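PDB 5OYN: D-xylonate dehydratase from Caulobacter crescentus, which catalyses the dehydration of D-xylonate to 2-dehydro-3-deoxy-D-arabinonate in D-xylose degradation, using a [2Fe-2S] cluster and magnesium, and also dehydrates D-gluconate. Local coordinates for residues Pro556-Thr561 against Ile568-Ala573; Val355-Val358 against Thr362-Glu365. All coordinates share one frame; numbering follows the deposited sequence.

Contact 1 of 2, residues Pro556-Thr561 against Ile568-Ala573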
loop_
_atom_site.group_PDB
_atom_site.type_symbol
_atom_site.label_atom_id
_atom_site.label_comp_id
_atom_site.label_asym_id
_atom_site.label_seq_id
_atom_site.Cartn_x
_atom_site.Cartn_y
_atom_site.Cartn_z
ATOM N N PRO A 556 -30.271 32.593 27.502
ATOM C CA PRO A 556 -28.892 33.067 27.324
ATOM C C PRO A 556 -28.424 32.893 25.883
ATOM O O PRO A 556 -28.918 32.038 25.139
ATOM C CB PRO A 556 -28.086 32.192 28.293
ATOM C CG PRO A 556 -29.079 31.773 29.336
ATOM C CD PRO A 556 -30.411 31.677 28.651
ATOM N N ALA A 557 -27.460 33.725 25.492
ATOM C CA ALA A 557 -27.054 33.814 24.096
ATOM C C ALA A 557 -26.179 32.631 23.699
ATOM O O ALA A 557 -25.464 32.052 24.520
ATOM C CB ALA A 557 -26.309 35.123 23.838
ATOM N N VAL A 558 -26.249 32.273 22.418
ATOM C CA VAL A 558 -25.440 31.183 21.867
ATOM C C VAL A 558 -24.869 31.613 20.524
ATOM O O VAL A 558 -25.494 32.372 19.772
ATOM C CB VAL A 558 -26.263 29.887 21.691
ATOM C CG1 VAL A 558 -26.633 29.319 23.031
ATOM C CG2 VAL A 558 -27.500 30.140 20.844
ATOM N N PRO A 559 -23.668 31.123 20.196
ATOM C CA PRO A 559 -22.971 31.614 18.994
ATOM C C PRO A 559 -23.756 31.375 17.712
ATOM O O PRO A 559 -24.453 30.367 17.558
ATOM C CB PRO A 559 -21.664 30.815 18.999
ATOM C CG PRO A 559 -21.460 30.429 20.429
ATOM C CD PRO A 559 -22.839 30.173 20.958
ATOM N N ALA A 560 -23.624 32.321 16.785
ATOM C CA ALA A 560 -24.286 32.215 15.495
ATOM C C ALA A 560 -23.813 30.975 14.737
ATOM O O ALA A 560 -22.723 30.441 14.968
ATOM C CB ALA A 560 -24.022 33.465 14.656
ATOM N N THR A 561 -24.664 30.516 13.823
ATOM C CA THR A 561 -24.308 29.422 12.933
ATOM C C THR A 561 -23.149 29.829 12.027
ATOM O O THR A 561 -23.067 30.974 11.574
ATOM C CB THR A 561 -25.538 29.022 12.120
ATOM O OG1 THR A 561 -26.566 28.570 13.021
ATOM C CG2 THR A 561 -25.207 27.927 11.087
ATOM N N ILE A 568 -28.014 23.116 8.901
ATOM C CA ILE A 568 -28.833 21.912 8.809
ATOM C C ILE A 568 -28.929 21.236 10.163
ATOM O O ILE A 568 -30.019 20.860 10.605
ATOM C CB ILE A 568 -28.273 20.944 7.759
ATOM C CG1 ILE A 568 -28.441 21.521 6.357
ATOM C CG2 ILE A 568 -28.945 19.583 7.899
ATOM C CD1 ILE A 568 -27.313 21.133 5.432
ATOM N N TYR A 569 -27.789 21.062 10.841
ATOM C CA TYR A 569 -27.796 20.347 12.115
ATOM C C TYR A 569 -28.693 21.047 13.128
ATOM O O TYR A 569 -29.561 20.420 13.749
ATOM C CB TYR A 569 -26.378 20.215 12.665
ATOM C CG TYR A 569 -26.286 19.381 13.929
ATOM C CD1 TYR A 569 -26.112 18.003 13.862
ATOM C CD2 TYR A 569 -26.365 19.971 15.190
ATOM C CE1 TYR A 569 -26.024 17.229 15.017
ATOM C CE2 TYR A 569 -26.289 19.204 16.355
ATOM C CZ TYR A 569 -26.117 17.831 16.262
ATOM O OH TYR A 569 -26.026 17.052 17.408
ATOM N N ARG A 570 -28.502 22.357 13.299
ATOM C CA ARG A 570 -29.335 23.099 14.233
ATOM C C ARG A 570 -30.810 23.012 13.858
ATOM O O ARG A 570 -31.681 23.066 14.736
ATOM C CB ARG A 570 -28.863 24.551 14.296
ATOM C CG ARG A 570 -27.922 24.807 15.454
ATOM C CD ARG A 570 -27.343 26.197 15.410
ATOM N NE ARG A 570 -26.762 26.565 16.698
ATOM C CZ ARG A 570 -26.043 27.667 16.903
ATOM N NH1 ARG A 570 -25.819 28.513 15.898
ATOM N NH2 ARG A 570 -25.549 27.918 18.111
ATOM N N ALA A 571 -31.112 22.824 12.569
ATOM C CA ALA A 571 -32.504 22.754 12.143
ATOM C C ALA A 571 -33.163 21.427 12.518
ATOM O O ALA A 571 -34.286 21.423 13.031
ATOM C CB ALA A 571 -32.603 22.994 10.637
ATOM N N HIS A 572 -32.494 20.294 12.286
ATOM C CA HIS A 572 -33.141 18.990 12.401
ATOM C C HIS A 572 -32.668 18.134 13.579
ATOM O O HIS A 572 -33.232 17.056 13.804
ATOM C CB HIS A 572 -32.954 18.201 11.102
ATOM C CG HIS A 572 -33.436 18.919 9.881
ATOM N ND1 HIS A 572 -34.665 18.669 9.307
ATOM C CD2 HIS A 572 -32.846 19.863 9.110
ATOM C CE1 HIS A 572 -34.813 19.432 8.236
ATOM N NE2 HIS A 572 -33.723 20.167 8.094
ATOM N N ALA A 573 -31.664 18.563 14.334
ATOM C CA ALA A 573 -31.150 17.741 15.425
ATOM C C ALA A 573 -32.085 17.765 16.634
ATOM O O ALA A 573 -32.521 18.833 17.079
ATOM C CB ALA A 573 -29.752 18.203 15.841
#

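Contact 2 of 2, residues Val355-Val358 against Thr362-Glu365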
loop_
_atom_site.group_PDB
_atom_site.type_symbol
_atom_site.label_atom_id
_atom_site.label_comp_id
_atom_site.label_asym_id
_atom_site.label_seq_id
_atom_site.Cartn_x
_atom_site.Cartn_y
_atom_site.Cartn_z
ATOM N N VAL A 355 -31.207 -13.987 22.298
ATOM C CA VAL A 355 -31.240 -13.121 21.120
ATOM C C VAL A 355 -30.319 -13.682 20.039
ATOM O O VAL A 355 -29.332 -14.370 20.320
ATOM C CB VAL A 355 -30.844 -11.683 21.509
ATOM C CG1 VAL A 355 -32.009 -10.986 22.202
ATOM C CG2 VAL A 355 -29.631 -11.690 22.416
ATOM N N LEU A 356 -30.642 -13.393 18.784
ATOM C CA LEU A 356 -29.788 -13.809 17.681
ATOM C C LEU A 356 -28.649 -12.799 17.478
ATOM O O LEU A 356 -28.838 -11.589 17.652
ATOM C CB LEU A 356 -30.625 -13.966 16.406
ATOM C CG LEU A 356 -29.895 -14.036 15.050
ATOM C CD1 LEU A 356 -29.158 -15.384 14.829
ATOM C CD2 LEU A 356 -30.844 -13.723 13.883
ATOM N N THR A 357 -27.453 -13.308 17.141
ATOM C CA THR A 357 -26.254 -12.499 16.915
ATOM C C THR A 357 -25.665 -12.804 15.539
ATOM O O THR A 357 -25.961 -13.840 14.935
ATOM C CB THR A 357 -25.183 -12.747 18.005
ATOM O OG1 THR A 357 -24.466 -13.962 17.736
ATOM C CG2 THR A 357 -25.824 -12.842 19.391
ATOM N N VAL A 358 -24.805 -11.910 15.037
ATOM C CA VAL A 358 -24.193 -12.150 13.729
ATOM C C VAL A 358 -23.320 -13.394 13.709
ATOM O O VAL A 358 -22.934 -13.838 12.634
ATOM C CB VAL A 358 -23.354 -10.954 13.237
ATOM C CG1 VAL A 358 -24.242 -9.762 12.921
ATOM C CG2 VAL A 358 -22.265 -10.606 14.247
ATOM N N THR A 362 -26.878 -17.809 19.504
ATOM C CA THR A 362 -27.536 -16.867 20.399
ATOM C C THR A 362 -26.513 -16.308 21.377
ATOM O O THR A 362 -25.463 -16.914 21.611
ATOM C CB THR A 362 -28.703 -17.521 21.156
ATOM O OG1 THR A 362 -28.232 -18.637 21.924
ATOM C CG2 THR A 362 -29.751 -18.008 20.183
ATOM N N MET A 363 -26.826 -15.131 21.931
ATOM C CA MET A 363 -25.926 -14.522 22.904
ATOM C C MET A 363 -25.454 -15.548 23.922
ATOM O O MET A 363 -24.248 -15.771 24.078
ATOM C CB MET A 363 -26.597 -13.341 23.606
ATOM C CG MET A 363 -25.605 -12.447 24.368
ATOM S SD MET A 363 -24.405 -11.549 23.325
ATOM C CE MET A 363 -22.919 -12.288 23.918
ATOM N N SER A 364 -26.396 -16.228 24.582
ATOM C CA SER A 364 -26.030 -17.251 25.558
ATOM C C SER A 364 -25.100 -18.298 24.956
ATOM O O SER A 364 -24.107 -18.690 25.580
ATOM C CB SER A 364 -27.280 -17.931 26.118
ATOM O OG SER A 364 -26.952 -19.224 26.614
ATOM N N GLU A 365 -25.418 -18.784 23.753
ATOM C CA GLU A 365 -24.562 -19.780 23.119
ATOM C C GLU A 365 -23.158 -19.225 22.900
ATOM O O GLU A 365 -22.166 -19.934 23.114
ATOM C CB GLU A 365 -25.182 -20.250 21.799
ATOM C CG GLU A 365 -26.272 -21.322 21.958
ATOM C CD GLU A 365 -27.067 -21.589 20.667
ATOM O OE1 GLU A 365 -27.316 -20.643 19.879
ATOM O OE2 GLU A 365 -27.460 -22.756 20.443
#

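Contact 1 of 2, residues Pro556-Thr561 against Ile568-Ala573
The guanidinium of Arg570 meets the loop at Pro559 and Thr561 through three hydrogen bonds. Two go to one atom. Arg570 NH1 lies 2.8 Å from Pro559 O, and Arg570 NH2 lies 2.7 Å from the same Pro559 O. The oxygen thus sits between the two nitrogens at the end of the group, nearly in the guanidinium plane and with the donors in the carbonyl plane. Sharing one acceptor leaves both bonds bent, the less straight at 140° at the hydrogen. The third bond is straighter, at 158°. It runs from Arg570 NH1 to Thr561 OG1 over 3.0 Å, again in the guanidinium plane. The threonine hydroxyl sits beside its own backbone N and anti to the carbonyl carbon (chi1 -61°), where it faces this nitrogen.

Beyond the bonds there is van der Waals contact. Val558 CG2 comes obliquely to within 4.0 Å of Arg570 NH2, and Arg570 CD passes 3.5 Å from Thr561 OG1. The arginine chain is extended from CG to NE, which carries the charged group from helix 564-572 across to the loop.

Arg570 also has partners outside the two segments. Its NE bonds to Ile465 O, and NH2 bonds weakly to Gly466 O. Arg597 and Tyr588 of a second subunit pack on Pro559 and Thr561, so the loop borders a subunit interface of the homotetramer.

The contact joins the loop before helix 564-572 to the last turn of that helix. Its chemistry is a cation held by neutral oxygens: backbone carbonyls and one hydroxyl fix the guanidinium plane, and their dipoles probably ease its positive charge.

Contact 2 of 2, residues Val355-Val358 against Thr362-Glu365
The carbonyl of Val355 receives Met363 N at a tilt of 16° from the carbonyl plane. This hydrogen bond is 3.1 Å from Met363 N to Val355 O and has an angle of 151° at the hydrogen. Thr362 CA also approaches Val355 O, giving a CA-H...O contact. The other flat group is the carboxylate of Glu365. Thr362 N reaches Glu365 OE1 at 2.9 Å along the anti lone pair, away from the second oxygen. Thr362 OG1 donates to the same Glu365 OE1 over 3.0 Å, but from above the carboxylate plane. Two donors of one residue therefore limit how the carboxylate can turn.

Thr362 is the N-cap of helix 363-367, and its OG1 accepts a weak bond of 3.4 Å from Glu365 N. This bond and the one from Thr362 N to Glu365 OE1 are the reciprocal pair of a capping box. The backbones of Leu356 and Thr362 make a single beta bridge, so the loop 355-358 pairs with the chain just before the helix. A valine in place of Thr362 would probably leave Glu365 N without its cap and Glu365 OE1 with one donor fewer, letting the carboxylate swing more freely.

Beside these polar bonds, Val355 CG2 and Met363 CB touch at 3.7 Å, and the two side chains run alongside each other in the same direction. The methyl Thr357 CG2 lies against the start of the helix backbone, 3.6 Å from Met363 N. The Thr357 hydroxyl is bonded to Thr359 OG1, Asn366 ND2 and Lys361 O. With CG anti to the backbone N (chi1 -165°) and bends further along the chain, the Met363 thioether leads away from the loop; the side chain packs on Leu342 of helix 337-347. Val355 rests on Gln271 and Asn275 of helix 270-282.

Contact 2 precedes contact 1 along the chain, without overlap. Their centres are 42 Å apart, on opposite sides of the chain's centre, and their nearest atoms are about 27 Å apart. They share no helix or strand. Contact 2 belongs to the N-terminal dehydratase region of the sequence and contact 1 to the C-terminal one. In each, a loop is tied to the short helix that follows it: at the beginning of helix 363-367 in contact 2, and at the last turn of helix 564-572 in contact 1. Contact 2 is buried within its own chain, while contact 1 lies at the surface beside a second subunit. Both are structural packing away from the cluster and magnesium sites.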